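Local coordinates for protein FkbI (Streptomyces hygroscopicus, PDB 1R2J), which binds FAD and probably acts as an acyl-ACP dehydrogenase that helps make the methoxymalonyl extender unit of the polyketide immunosuppressant FK520, at residues A[234-239]-A[309-314]; A[185-190]-A[336-341]; A[127-132]-A[156-161]. All blocks are in the same frame, centred on the assembly; numbering follows the deposited sequence.

Contact 1 of 3, residues A[234-239]-A[309-314]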
# COMPACT_ATOMS: atom_id res chain seq x y z
N VAL A 234 -2.81 10.87 1.67
CA VAL A 234 -3.72 12.01 1.53
C VAL A 234 -4.92 11.68 2.43
O VAL A 234 -5.47 12.56 3.08
CB VAL A 234 -4.21 12.17 0.07
CG1 VAL A 234 -5.28 13.27 -0.00
CG2 VAL A 234 -3.05 12.52 -0.83
N GLY A 235 -5.31 10.40 2.46
CA GLY A 235 -6.43 9.98 3.28
C GLY A 235 -6.15 10.19 4.76
O GLY A 235 -7.01 10.68 5.51
N ILE A 236 -4.94 9.85 5.18
CA ILE A 236 -4.54 10.03 6.56
C ILE A 236 -4.62 11.51 6.93
O ILE A 236 -5.11 11.87 8.01
CB ILE A 236 -3.11 9.50 6.80
CG1 ILE A 236 -3.07 7.99 6.52
CG2 ILE A 236 -2.67 9.81 8.22
CD1 ILE A 236 -1.70 7.34 6.67
N LEU A 237 -4.15 12.38 6.03
CA LEU A 237 -4.21 13.82 6.28
C LEU A 237 -5.66 14.27 6.37
O LEU A 237 -5.98 15.14 7.18
CB LEU A 237 -3.47 14.58 5.17
CG LEU A 237 -1.94 14.53 5.31
CD1 LEU A 237 -1.27 14.84 3.99
CD2 LEU A 237 -1.50 15.50 6.40
N ARG A 238 -6.53 13.69 5.55
CA ARG A 238 -7.96 14.04 5.60
C ARG A 238 -8.52 13.71 6.98
O ARG A 238 -9.21 14.52 7.60
CB ARG A 238 -8.78 13.25 4.56
CG ARG A 238 -8.66 13.73 3.12
CD ARG A 238 -9.61 12.92 2.22
NE ARG A 238 -9.47 13.27 0.80
CZ ARG A 238 -10.12 12.67 -0.19
NH1 ARG A 238 -10.98 11.69 0.06
NH2 ARG A 238 -9.91 13.06 -1.44
N ALA A 239 -8.23 12.50 7.46
CA ALA A 239 -8.73 12.08 8.78
C ALA A 239 -8.18 12.96 9.90
O ALA A 239 -8.90 13.31 10.84
CB ALA A 239 -8.37 10.62 9.04
N GLU A 309 5.74 12.21 4.18
CA GLU A 309 6.36 13.12 5.14
C GLU A 309 5.32 14.10 5.70
O GLU A 309 5.31 14.37 6.90
CB GLU A 309 7.54 13.88 4.52
CG GLU A 309 8.80 13.01 4.31
CD GLU A 309 10.11 13.79 4.36
OE1 GLU A 309 11.13 13.21 4.78
OE2 GLU A 309 10.13 14.99 3.99
N ARG A 310 4.46 14.62 4.84
CA ARG A 310 3.42 15.55 5.28
C ARG A 310 2.39 14.84 6.16
O ARG A 310 1.89 15.42 7.12
CB ARG A 310 2.72 16.20 4.09
CG ARG A 310 3.63 17.05 3.18
CD ARG A 310 4.45 18.07 3.98
NE ARG A 310 3.61 18.97 4.77
CZ ARG A 310 3.98 19.51 5.93
NH1 ARG A 310 5.18 19.24 6.44
NH2 ARG A 310 3.15 20.33 6.58
N ALA A 311 2.08 13.58 5.83
CA ALA A 311 1.12 12.82 6.62
C ALA A 311 1.66 12.55 8.03
O ALA A 311 0.93 12.63 9.02
CB ALA A 311 0.77 11.51 5.93
N ALA A 312 2.95 12.22 8.12
CA ALA A 312 3.59 11.94 9.40
C ALA A 312 3.60 13.21 10.26
O ALA A 312 3.34 13.16 11.46
CB ALA A 312 5.03 11.45 9.19
N ALA A 313 3.91 14.34 9.64
CA ALA A 313 3.94 15.61 10.36
C ALA A 313 2.51 15.99 10.74
O ALA A 313 2.26 16.45 11.86
CB ALA A 313 4.58 16.69 9.50
N GLY A 314 1.59 15.81 9.81
CA GLY A 314 0.19 16.14 10.08
C GLY A 314 -0.38 15.34 11.23
O GLY A 314 -1.12 15.87 12.07
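Leu237 reaches from the 234-239 helix to the backbone of Ala311 on the 309-314 helix, and most of the contact hangs on this one side chain. Its CB points past the partner helix, but the next bond corrects the aim: CG lies anti to the carbonyl carbon and beside the backbone N (chi1 -77°), which brings CG to 3.7 Å from Ala311 CA. The isopropyl end then forks along the opposing turn. CD1 runs to 4.0 Å from Ala311 N, with Arg310 CB also beside it. The other methyl, CD2, sits 3.5 Å from Arg310 O, a carbonyl already engaged by its own helix through Gly314 N at 2.7 Å, so the methyl lies against a satisfied polar atom. Further along the same surface CD2 meets Gly314 CA at 4.1 Å.

The two segments run nearly parallel, their axes 22° apart and 8.8 Å at closest approach. They belong to helices 219-248 and 297-322, which fit the first and third members of the up-and-down helical bundle that forms the C-terminal domain of acyl-CoA dehydrogenases. The neighbouring helices pack on the same residues: Leu237 also touches Ala278 of helix 262-287, and Ile236 touches Ala336 of helix 332-345.

Small residues suit the side opposite the leucine. Gly314 has no CB, and one placed there would run into Leu237 CD2. Ala311 carries a single methyl, small enough to leave its CA accessible to Leu237 CG while still giving Ile236 a neighbour, the two CB atoms lying 4.5 Å apart. Arg310 contributes chiefly its carbonyl and CB; successive bends near -60° at chi1, chi2 and chi3 lead its guanidinium away from helix 234-239, on the partly exposed side of the pair.

Contact 2 of 3, residues A[185-190]-A[336-341]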
# COMPACT_ATOMS: atom_id res chain seq x y z
N GLY A 185 2.33 -0.50 13.28
CA GLY A 185 1.25 0.25 12.64
C GLY A 185 0.57 -0.59 11.57
O GLY A 185 1.06 -1.68 11.26
N CYS A 186 -0.53 -0.10 11.01
CA CYS A 186 -1.27 -0.86 9.99
C CYS A 186 -1.43 -2.29 10.54
O CYS A 186 -1.38 -3.28 9.79
CB CYS A 186 -0.49 -0.86 8.67
SG CYS A 186 -0.57 0.70 7.71
N ARG A 187 -1.63 -2.37 11.85
CA ARG A 187 -1.73 -3.63 12.58
C ARG A 187 -2.74 -4.68 12.13
O ARG A 187 -2.62 -5.85 12.49
CB ARG A 187 -1.93 -3.32 14.07
CG ARG A 187 -0.85 -2.41 14.63
CD ARG A 187 -0.89 -2.33 16.15
NE ARG A 187 -2.10 -1.69 16.64
CZ ARG A 187 -2.32 -1.42 17.93
NH1 ARG A 187 -1.41 -1.75 18.83
NH2 ARG A 187 -3.43 -0.81 18.31
N ALA A 188 -3.73 -4.28 11.33
CA ALA A 188 -4.72 -5.23 10.85
C ALA A 188 -4.50 -5.57 9.37
O ALA A 188 -5.35 -6.21 8.75
CB ALA A 188 -6.12 -4.67 11.05
N ALA A 189 -3.37 -5.16 8.82
CA ALA A 189 -3.07 -5.39 7.41
C ALA A 189 -2.61 -6.81 7.07
O ALA A 189 -2.35 -7.12 5.91
CB ALA A 189 -2.04 -4.39 6.93
N GLY A 190 -2.49 -7.66 8.09
CA GLY A 190 -2.07 -9.04 7.85
C GLY A 190 -0.66 -9.24 7.34
O GLY A 190 -0.44 -10.05 6.43
N ALA A 336 -3.32 7.24 13.01
CA ALA A 336 -2.66 8.02 11.96
C ALA A 336 -1.20 8.25 12.34
O ALA A 336 -0.30 8.15 11.51
CB ALA A 336 -3.36 9.37 11.79
N TYR A 337 -0.97 8.56 13.62
CA TYR A 337 0.37 8.83 14.12
C TYR A 337 1.30 7.63 13.86
O TYR A 337 2.39 7.78 13.30
CB TYR A 337 0.29 9.16 15.61
CG TYR A 337 1.59 9.61 16.23
CD1 TYR A 337 2.28 10.73 15.75
CD2 TYR A 337 2.14 8.91 17.30
CE1 TYR A 337 3.48 11.15 16.33
CE2 TYR A 337 3.34 9.32 17.89
CZ TYR A 337 4.00 10.44 17.40
OH TYR A 337 5.19 10.84 17.98
N ARG A 338 0.86 6.43 14.26
CA ARG A 338 1.65 5.22 14.06
C ARG A 338 1.70 4.77 12.60
O ARG A 338 2.74 4.32 12.12
CB ARG A 338 1.09 4.05 14.89
CG ARG A 338 1.42 4.12 16.39
CD ARG A 338 0.87 2.90 17.16
NE ARG A 338 -0.59 2.87 17.20
CZ ARG A 338 -1.37 2.10 16.44
NH1 ARG A 338 -0.83 1.26 15.56
NH2 ARG A 338 -2.69 2.19 16.54
N ASP A 339 0.57 4.90 11.90
CA ASP A 339 0.50 4.48 10.50
C ASP A 339 1.35 5.34 9.58
O ASP A 339 2.04 4.81 8.72
CB ASP A 339 -0.96 4.48 9.99
CG ASP A 339 -1.85 3.49 10.74
OD1 ASP A 339 -1.32 2.59 11.43
OD2 ASP A 339 -3.08 3.61 10.62
N ALA A 340 1.29 6.66 9.76
CA ALA A 340 2.04 7.59 8.93
C ALA A 340 3.55 7.40 9.08
O ALA A 340 4.30 7.55 8.12
CB ALA A 340 1.64 9.04 9.27
N LYS A 341 3.98 7.08 10.29
CA LYS A 341 5.39 6.86 10.56
C LYS A 341 5.88 5.73 9.64
O LYS A 341 6.94 5.83 9.02
CB LYS A 341 5.59 6.48 12.03
CG LYS A 341 7.03 6.18 12.42
CD LYS A 341 7.94 7.38 12.24
CE LYS A 341 8.83 7.21 11.01
NZ LYS A 341 9.69 8.41 10.81
O HOH W 1 -2.19 0.54 13.11
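Asp339 and Cys186 supply the direct hydrogen bond between helix 332-345 and the loop before strand 192-196. Cys186 N donates to Asp339 OD1 at 2.8 Å and nearly straight (167°), although it approaches from above the carboxylate plane. With CG beside its backbone N (chi1 -63°), Asp339 extends the acceptor to the start of a type I turn that runs from Cys186 to Ala189. An aspartate suits the place because its short, buried carboxylate can serve a backbone N-H of the turn and a water together.

That water adds a second polar link. It donates to Asp339 OD1 at 2.8 Å, and it accepts from Arg187 N at 3.2 Å and Arg338 NH1 at 2.9 Å, tying the second N-H of the turn to the helix.

The charged contact pairs two guanidinium groups. Each lies over a rim of the other's face, the planes 45° apart, with Arg187 NE 3.4 Å from Arg338 NH1. Asp20 probably offsets much of the like charge: its OD2 forms salt bridges with NH2 of both arginines; Glu334 also pairs with Arg338 NE. Replacing Arg187 with an alanine removes one of these guanidiniums, and would probably leave Asp20 with one salt-bridge mate fewer and a gap over the face of Arg338.

Van der Waals packing completes the contact at Gly185, whose CA rests 3.7 Å from Arg338 NH1, near the guanidinium plane at its edge. A side chain there would collide with Arg338 O, which glycine avoids.

The loop belongs to the middle beta domain and the helix to the C-terminal bundle, and the Cys186 side chain comes within about 4 Å of the bound FAD at its nearest atoms: the arrangement is the seam of the acyl-CoA dehydrogenase fold, where these two domains meet beside the flavin.

Contact 3 of 3, residues A[127-132]-A[156-161]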
# COMPACT_ATOMS: atom_id res chain seq x y z
N VAL A 127 14.15 -18.48 -8.54
CA VAL A 127 13.08 -19.07 -9.31
C VAL A 127 13.78 -19.85 -10.40
O VAL A 127 14.59 -19.28 -11.14
CB VAL A 127 12.18 -18.02 -9.96
CG1 VAL A 127 11.15 -18.68 -10.84
CG2 VAL A 127 11.49 -17.18 -8.89
N ARG A 128 13.48 -21.15 -10.51
CA ARG A 128 14.15 -21.96 -11.52
C ARG A 128 13.20 -22.74 -12.44
O ARG A 128 12.59 -23.74 -12.04
CB ARG A 128 15.13 -22.93 -10.82
CG ARG A 128 16.52 -22.35 -10.61
CD ARG A 128 17.58 -23.44 -10.40
NE ARG A 128 17.68 -24.29 -11.59
CZ ARG A 128 18.21 -23.93 -12.76
NH1 ARG A 128 18.23 -24.80 -13.76
NH2 ARG A 128 18.72 -22.72 -12.93
N LEU A 129 13.13 -22.27 -13.69
CA LEU A 129 12.30 -22.88 -14.73
C LEU A 129 12.91 -24.26 -15.02
O LEU A 129 14.11 -24.37 -15.26
CB LEU A 129 12.33 -22.07 -16.01
CG LEU A 129 11.65 -20.70 -16.03
CD1 LEU A 129 12.04 -19.94 -17.30
CD2 LEU A 129 10.14 -20.86 -15.95
N ASP A 130 12.08 -25.30 -15.03
CA ASP A 130 12.55 -26.66 -15.27
C ASP A 130 11.46 -27.47 -15.96
O ASP A 130 10.73 -28.23 -15.32
CB ASP A 130 12.92 -27.33 -13.95
CG ASP A 130 14.10 -26.66 -13.27
OD1 ASP A 130 15.18 -26.59 -13.90
OD2 ASP A 130 13.95 -26.21 -12.11
N GLY A 131 11.34 -27.30 -17.27
CA GLY A 131 10.34 -28.03 -18.01
C GLY A 131 8.97 -27.38 -17.94
O GLY A 131 8.81 -26.22 -18.32
N ASP A 132 7.99 -28.13 -17.46
CA ASP A 132 6.62 -27.65 -17.33
C ASP A 132 6.40 -27.07 -15.93
O ASP A 132 5.29 -26.65 -15.60
CB ASP A 132 5.65 -28.82 -17.51
CG ASP A 132 5.88 -29.93 -16.48
OD1 ASP A 132 5.05 -30.86 -16.39
OD2 ASP A 132 6.90 -29.86 -15.76
N GLY A 156 12.18 -12.74 -7.37
CA GLY A 156 13.38 -13.52 -7.11
C GLY A 156 14.37 -13.49 -8.26
O GLY A 156 14.13 -12.82 -9.27
N LEU A 157 15.48 -14.21 -8.11
CA LEU A 157 16.50 -14.26 -9.15
C LEU A 157 16.43 -15.58 -9.90
O LEU A 157 16.33 -16.65 -9.29
CB LEU A 157 17.89 -14.11 -8.54
CG LEU A 157 18.15 -12.90 -7.63
CD1 LEU A 157 19.57 -12.95 -7.10
CD2 LEU A 157 17.91 -11.62 -8.41
N GLN A 158 16.47 -15.51 -11.22
CA GLN A 158 16.41 -16.71 -12.03
C GLN A 158 17.76 -17.41 -11.92
O GLN A 158 18.14 -17.87 -10.84
CB GLN A 158 16.08 -16.34 -13.47
CG GLN A 158 15.29 -17.40 -14.22
CD GLN A 158 14.29 -16.78 -15.17
OE1 GLN A 158 14.53 -15.73 -15.76
NE2 GLN A 158 13.15 -17.44 -15.34
N GLU A 159 18.50 -17.49 -13.02
CA GLU A 159 19.81 -18.14 -13.04
C GLU A 159 20.73 -17.45 -14.04
O GLU A 159 21.89 -17.14 -13.73
CB GLU A 159 19.65 -19.62 -13.39
CG GLU A 159 20.97 -20.36 -13.57
CD GLU A 159 21.66 -20.69 -12.26
OE1 GLU A 159 22.07 -19.76 -11.53
OE2 GLU A 159 21.81 -21.90 -11.96
N ASP A 160 20.20 -17.24 -15.24
CA ASP A 160 20.89 -16.56 -16.32
C ASP A 160 20.41 -15.13 -16.15
O ASP A 160 21.00 -14.36 -15.40
CB ASP A 160 20.41 -17.05 -17.71
CG ASP A 160 20.75 -18.50 -17.98
OD1 ASP A 160 20.38 -19.37 -17.16
OD2 ASP A 160 21.39 -18.77 -19.02
N GLY A 161 19.32 -14.84 -16.85
CA GLY A 161 18.69 -13.53 -16.79
C GLY A 161 18.02 -13.41 -15.43
O GLY A 161 16.84 -13.72 -15.26
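Val127 N donates to Leu157 O across 2.9 Å, at 160° but 43° above the carbonyl plane, while Gln158 CA brings a CA-H...O contact back to Val127 O at 3.3 Å. The pair belongs to the middle beta domain of the acyl-CoA dehydrogenase fold: strand 126-130 is bound here to the loop that leaves strand 151-156 and returns as strand 164-169. A further backbone hydrogen bond, between Leu157 and Thr125, continues the join just before the segment.

Val127, branched at CB as suits a strand, is buried. Its CG2 approaches Gly156 CA at 4.5 Å, and it packs on Val206 as well. Gly156 fits because a CB would point at that methyl and come tight against it.

Two residues on from Gly156, Gln158 lays the aliphatic part of its chain against the strand, CG 3.7 Å from Val127 O. A bend at chi2 then carries its amide end to the isobutyl group of Leu129, which meets it obliquely with CG and CD1. Leu129 is largely solvent-exposed, but it too touches Val206, so a leucine has hydrocarbon to rest on.

Charge accounts for the rest. Arg128 stands in a salt-bridge network between two acids, with NH1 3.5 Å from Asp130 OD1 on its own strand and NH2 3.3 Å from Glu159 OE2 on the loop. The long, folded arginine chain can span both. The Glu159 bridge rests on charge alone, since the oxygen lies well out of the guanidinium plane and no N-H aims at it. Glu159 starts extended (chi1 174°) and then bends at chi2, wrapping round the arginine tip: its CB lies in the guanidinium plane at the edge, 3.3 Å from Arg128 NH2.

How the contacts relate
Contact 3 comes first along the chain and is complete before the others begin. Contact 2 then opens in the middle domain and closes in the C-terminal domain, spanning contact 1 in between. Contacts 1 and 2 are neighbours, with centres 13 Å apart: helix 332-345 follows helix 297-322 and packs on it, Ala312 CA lying 3.5 Å from Ala340 CB. Packing in the bundle thus runs on into the helix that meets the middle domain near the flavin. Contact 3 lies on the opposite side of the chain's centre from the other two, about 36 Å from contact 2 and 42 Å from contact 1 between centres. Contact 2 thus bridges the two domains, whereas contacts 1 and 3 each lie within one.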